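Local structure of odorant-binding protein 1F (Rattus norvegicus, 3FIQ) at residues V90-D95 and K126-E131; L135-E138 and P142-N145. The protein is a secreted lipocalin, probably of the nasal epithelium, that binds a wide variety of chemical odorants. All blocks are in the same frame, centred on the assembly; numbering follows the deposited sequence.

Contact 1 (V90-D95 and K126-E131); sequences VLKKTD and KAQKQE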
loop_
_atom_site.group_PDB
_atom_site.type_symbol
_atom_site.label_atom_id
_atom_site.label_comp_id
_atom_site.label_asym_id
_atom_site.label_seq_id
_atom_site.Cartn_x
_atom_site.Cartn_y
_atom_site.Cartn_z
ATOM N N VAL A 90 -8.017 -0.464 5.445
ATOM C CA VAL A 90 -8.522 -1.031 4.201
ATOM C C VAL A 90 -9.732 -0.243 3.713
ATOM O O VAL A 90 -10.650 -0.011 4.471
ATOM C CB VAL A 90 -8.916 -2.478 4.467
ATOM C CG1 VAL A 90 -9.573 -3.096 3.181
ATOM C CG2 VAL A 90 -7.675 -3.289 4.866
ATOM N N LEU A 91 -9.691 0.265 2.515
ATOM C CA LEU A 91 -10.798 1.003 1.965
ATOM C C LEU A 91 -11.682 0.105 1.142
ATOM O O LEU A 91 -12.895 0.323 1.024
ATOM C CB LEU A 91 -10.336 2.092 0.986
ATOM C CG LEU A 91 -9.475 3.188 1.403
ATOM C CD1 LEU A 91 -9.120 4.091 0.210
ATOM C CD2 LEU A 91 -10.176 3.984 2.493
ATOM N N LYS A 92 -11.127 -0.904 0.511
ATOM C CA LYS A 92 -11.902 -1.785 -0.342
ATOM C C LYS A 92 -11.215 -3.094 -0.398
ATOM O O LYS A 92 -10.013 -3.177 -0.417
ATOM C CB LYS A 92 -12.019 -1.250 -1.760
ATOM C CG LYS A 92 -12.519 -2.269 -2.811
ATOM C CD LYS A 92 -11.999 -1.935 -4.207
ATOM C CE LYS A 92 -12.154 -3.092 -5.155
ATOM N NZ LYS A 92 -13.519 -3.063 -5.700
ATOM N N LYS A 93 -11.983 -4.171 -0.434
ATOM C CA LYS A 93 -11.323 -5.451 -0.589
ATOM C C LYS A 93 -12.215 -6.437 -1.352
ATOM O O LYS A 93 -13.443 -6.455 -1.164
ATOM C CB LYS A 93 -10.875 -6.086 0.716
ATOM C CG LYS A 93 -11.905 -6.282 1.758
ATOM C CD LYS A 93 -11.511 -7.300 2.863
ATOM C CE LYS A 93 -12.831 -7.798 3.460
ATOM N NZ LYS A 93 -12.742 -8.494 4.718
ATOM N N THR A 94 -11.549 -7.244 -2.174
ATOM C CA THR A 94 -12.109 -8.397 -2.868
ATOM C C THR A 94 -11.124 -9.518 -2.610
ATOM O O THR A 94 -10.104 -9.325 -1.913
ATOM C CB THR A 94 -12.230 -8.158 -4.353
ATOM O OG1 THR A 94 -10.921 -8.123 -4.960
ATOM C CG2 THR A 94 -12.891 -6.855 -4.642
ATOM N N ASP A 95 -11.394 -10.709 -3.142
ATOM C CA ASP A 95 -10.472 -11.807 -2.847
ATOM C C ASP A 95 -9.084 -11.569 -3.439
ATOM O O ASP A 95 -8.091 -12.065 -2.886
ATOM C CB ASP A 95 -11.020 -13.177 -3.275
ATOM C CG ASP A 95 -11.180 -13.289 -4.756
ATOM O OD1 ASP A 95 -12.091 -12.630 -5.277
ATOM O OD2 ASP A 95 -10.399 -14.035 -5.399
ATOM N N LYS A 126 -11.664 -2.115 -15.641
ATOM C CA LYS A 126 -11.960 -0.729 -15.897
ATOM C C LYS A 126 -12.779 -0.144 -14.750
ATOM O O LYS A 126 -12.566 0.985 -14.344
ATOM C CB LYS A 126 -12.702 -0.550 -17.265
ATOM C CG LYS A 126 -13.077 0.903 -17.531
ATOM C CD LYS A 126 -13.730 1.120 -18.927
ATOM C CE LYS A 126 -14.953 0.240 -19.159
ATOM N NZ LYS A 126 -16.027 0.504 -18.155
ATOM N N ALA A 127 -13.739 -0.902 -14.248
ATOM C CA ALA A 127 -14.530 -0.484 -13.131
ATOM C C ALA A 127 -13.677 -0.174 -11.870
ATOM O O ALA A 127 -13.928 0.807 -11.147
ATOM C CB ALA A 127 -15.572 -1.536 -12.823
ATOM N N GLN A 128 -12.706 -1.033 -11.599
ATOM C CA GLN A 128 -11.859 -0.827 -10.459
ATOM C C GLN A 128 -10.953 0.414 -10.631
ATOM O O GLN A 128 -10.702 1.121 -9.664
ATOM C CB GLN A 128 -11.047 -2.087 -10.175
ATOM C CG GLN A 128 -11.861 -3.263 -9.770
ATOM C CD GLN A 128 -11.076 -4.525 -9.792
ATOM O OE1 GLN A 128 -10.192 -4.692 -10.623
ATOM N NE2 GLN A 128 -11.377 -5.429 -8.853
ATOM N N LYS A 129 -10.517 0.693 -11.830
ATOM C CA LYS A 129 -9.747 1.889 -12.116
ATOM C C LYS A 129 -10.560 3.132 -11.839
ATOM O O LYS A 129 -10.042 4.099 -11.312
ATOM C CB LYS A 129 -9.247 1.861 -13.568
ATOM C CG LYS A 129 -8.200 0.826 -13.761
ATOM C CD LYS A 129 -7.562 0.916 -15.128
ATOM C CE LYS A 129 -6.521 -0.177 -15.353
ATOM N NZ LYS A 129 -6.193 -0.222 -16.834
ATOM N N GLN A 130 -11.828 3.094 -12.215
ATOM C CA GLN A 130 -12.693 4.262 -11.990
ATOM C C GLN A 130 -12.991 4.420 -10.535
ATOM O O GLN A 130 -13.006 5.557 -10.029
ATOM C CB GLN A 130 -13.983 4.160 -12.781
ATOM C CG GLN A 130 -13.748 4.330 -14.220
ATOM C CD GLN A 130 -13.383 5.771 -14.623
ATOM O OE1 GLN A 130 -12.198 6.102 -14.849
ATOM N NE2 GLN A 130 -14.401 6.631 -14.744
ATOM N N GLU A 131 -13.188 3.310 -9.841
ATOM C CA GLU A 131 -13.321 3.332 -8.382
ATOM C C GLU A 131 -12.082 3.961 -7.724
ATOM O O GLU A 131 -12.181 4.791 -6.770
ATOM C CB GLU A 131 -13.491 1.922 -7.834
ATOM C CG GLU A 131 -13.693 1.908 -6.304
ATOM C CD GLU A 131 -14.175 0.550 -5.774
ATOM O OE1 GLU A 131 -14.080 -0.473 -6.506
ATOM O OE2 GLU A 131 -14.634 0.522 -4.622
HETATM O O HOH W 1 -14.527 0.848 -1.707
HETATM O O HOH W 2 -14.216 -5.147 -7.701
#
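Lys92 and Glu131 meet in a salt bridge across the gap between a barrel strand and the first turns of helix 126-138. The ammonium NZ of Lys92 lies 2.8 Å from Glu131 OE1 and donates to it, approaching from the syn side of the carboxylate but 27° out of its plane. The lysine does more than touch with its end: its chain crosses the carboxylate at a slant, and CD packs against the group 3.4 Å from OE1. Lys92 leaves the strand with CG anti to the backbone N (chi1 166°) and runs out extended until a bend at the last torsion (chi4 84°) turns NZ to the acid. Glu131 reaches back with an extended chain, so two long side chains span backbones whose nearest CA atoms, those of Lys92 and Glu131, are 9.6 Å apart.

Two waters widen the contact. One takes a hydrogen bond from Lys92 NZ and another from Gln128 NE2, one helical turn before Glu131; the second donates to Glu131 OE2 at 2.9 Å and to Leu91 O, so each carboxylate oxygen has a partner. A methionine in place of Lys92 would probably leave Glu131 OE1 without its charged mate and the water at Gln128 without one of its donors.

Lys92 also makes a cation-pi contact with Phe99, and with Leu91 it faces that residue in a classic beta bulge, at the corner where strand 85-93 turns beside strand 97-105. Gln128 touches Ile97 of the same neighbouring strand. The contact thus lies at the surface, joining the helix that follows the last long barrel strand, 111-119, to the 85-93/97-105 hairpin.

Contact 2 (L135-E138 and P142-N145); sequences LAEE and PNEN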
loop_
_atom_site.group_PDB
_atom_site.type_symbol
_atom_site.label_atom_id
_atom_site.label_comp_id
_atom_site.label_asym_id
_atom_site.label_seq_id
_atom_site.Cartn_x
_atom_site.Cartn_y
_atom_site.Cartn_z
ATOM N N LEU A 135 -12.073 7.346 -5.430
ATOM C CA LEU A 135 -11.571 7.325 -4.081
ATOM C C LEU A 135 -10.474 8.365 -3.850
ATOM O O LEU A 135 -10.459 9.023 -2.798
ATOM C CB LEU A 135 -11.010 5.948 -3.728
ATOM C CG LEU A 135 -12.144 5.009 -3.418
ATOM C CD1 LEU A 135 -11.520 3.578 -3.482
ATOM C CD2 LEU A 135 -12.826 5.318 -2.070
ATOM N N ALA A 136 -9.551 8.494 -4.812
ATOM C CA ALA A 136 -8.518 9.458 -4.727
ATOM C C ALA A 136 -9.208 10.847 -4.595
ATOM O O ALA A 136 -8.767 11.667 -3.816
ATOM C CB ALA A 136 -7.563 9.376 -5.977
ATOM N N GLU A 137 -10.215 11.144 -5.399
ATOM C CA GLU A 137 -10.913 12.448 -5.306
ATOM C C GLU A 137 -11.478 12.654 -3.924
ATOM O O GLU A 137 -11.341 13.708 -3.333
ATOM C CB GLU A 137 -12.012 12.565 -6.378
ATOM C CG GLU A 137 -11.417 12.729 -7.746
ATOM C CD GLU A 137 -12.421 12.565 -8.941
ATOM O OE1 GLU A 137 -13.609 12.188 -8.730
ATOM O OE2 GLU A 137 -11.988 12.808 -10.110
ATOM N N GLU A 138 -12.099 11.608 -3.430
ATOM C CA GLU A 138 -12.715 11.666 -2.136
ATOM C C GLU A 138 -11.701 11.938 -1.046
ATOM O O GLU A 138 -12.039 12.654 -0.080
ATOM C CB GLU A 138 -13.484 10.385 -1.822
ATOM C CG GLU A 138 -14.751 10.120 -2.600
ATOM C CD GLU A 138 -15.275 8.734 -2.258
ATOM O OE1 GLU A 138 -15.003 8.292 -1.106
ATOM O OE2 GLU A 138 -15.943 8.097 -3.112
ATOM N N PRO A 142 -4.503 13.895 -5.806
ATOM C CA PRO A 142 -4.556 14.159 -7.239
ATOM C C PRO A 142 -4.364 12.914 -8.062
ATOM O O PRO A 142 -3.364 12.222 -7.915
ATOM C CB PRO A 142 -3.405 15.192 -7.461
ATOM C CG PRO A 142 -3.123 15.749 -6.137
ATOM C CD PRO A 142 -3.348 14.587 -5.209
ATOM N N ASN A 143 -5.295 12.600 -8.971
ATOM C CA ASN A 143 -5.135 11.403 -9.811
ATOM C C ASN A 143 -3.990 11.477 -10.776
ATOM O O ASN A 143 -3.500 10.429 -11.253
ATOM C CB ASN A 143 -6.440 11.121 -10.576
ATOM C CG ASN A 143 -7.412 10.361 -9.755
ATOM O OD1 ASN A 143 -7.081 9.286 -9.221
ATOM N ND2 ASN A 143 -8.607 10.901 -9.609
ATOM N N GLU A 144 -3.508 12.696 -11.066
ATOM C CA GLU A 144 -2.416 12.789 -12.022
ATOM C C GLU A 144 -1.120 12.347 -11.376
ATOM O O GLU A 144 -0.131 12.205 -12.067
ATOM C CB GLU A 144 -2.254 14.189 -12.570
ATOM C CG GLU A 144 -1.920 15.170 -11.546
ATOM C CD GLU A 144 -3.114 15.922 -10.977
ATOM O OE1 GLU A 144 -4.311 15.388 -10.948
ATOM O OE2 GLU A 144 -2.806 17.092 -10.525
ATOM N N ASN A 145 -1.130 12.111 -10.049
ATOM C CA ASN A 145 0.050 11.533 -9.410
ATOM C C ASN A 145 0.123 10.034 -9.397
ATOM O O ASN A 145 1.017 9.457 -8.794
ATOM C CB ASN A 145 0.201 12.053 -7.993
ATOM C CG ASN A 145 0.383 13.550 -7.924
ATOM O OD1 ASN A 145 0.633 14.199 -8.907
ATOM N ND2 ASN A 145 0.261 14.081 -6.731
HETATM O O HOH W 3 -9.615 13.415 -10.777
#
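The end of helix 126-138 and the short 3-10 turn 143-145 come together across a three-residue connection, with the CA atoms of Ala136 and Asn143 6.4 Å apart. This is the stretch of the lipocalin fold in which the chain leaves the helix packed beside the barrel and heads for the short strand 147-148. The turn itself is closed by a backbone hydrogen bond from Asn145 N to Pro142 O.

Asn143 carries the contact, and the two ends of its amide do different work. OD1 lies against the methyl of Ala136, 3.3 Å from CB, a plain van der Waals touch on a buried residue. ND2 is directed back to the helix, where its direct hydrogen-bond partner is the carbonyl O of Arg133, one turn before Glu137. With CG anti to its own carbonyl carbon (chi1 -84°), the side chain of Asn143 is swung over toward the helix, although its CB does not point there.

Glu137, an exposed residue, crosses Asn143 at about a right angle, its chain extended, with the carboxylate and amide planes 62° apart. The aliphatic part makes the direct touch, CG lying 3.8 Å from Asn143 ND2. A weak, long ion pair also links Glu137 OE1 to Lys134. Beyond the turn, Asn145 ND2 donates to Ala23 O, tying the segment to the end of strand 14-23. The polar link between Glu137 and Asn143 is made by a water, which accepts from Asn143 ND2 at 2.9 Å and donates to Glu137 OE2.

Overall arrangement
Contacts 1 and 2 lie in series along the chain and share helix 126-138: contact 1 uses its first turns, contact 2 its last, with centres about 14 Å apart. Apart from following one another along the chain, their segments do not touch, so the helix is what connects them. Its beginning is tied by charge to the 85-93/97-105 hairpin, while its end is held by an amide and a water to the chain leading into strand 147-148, which pairs with strand 14-23. The contact centres lie about 13 Å and 15 Å from the centre of the chain, on the outer side of the barrel; lipocalins typically hold their ligands inside it.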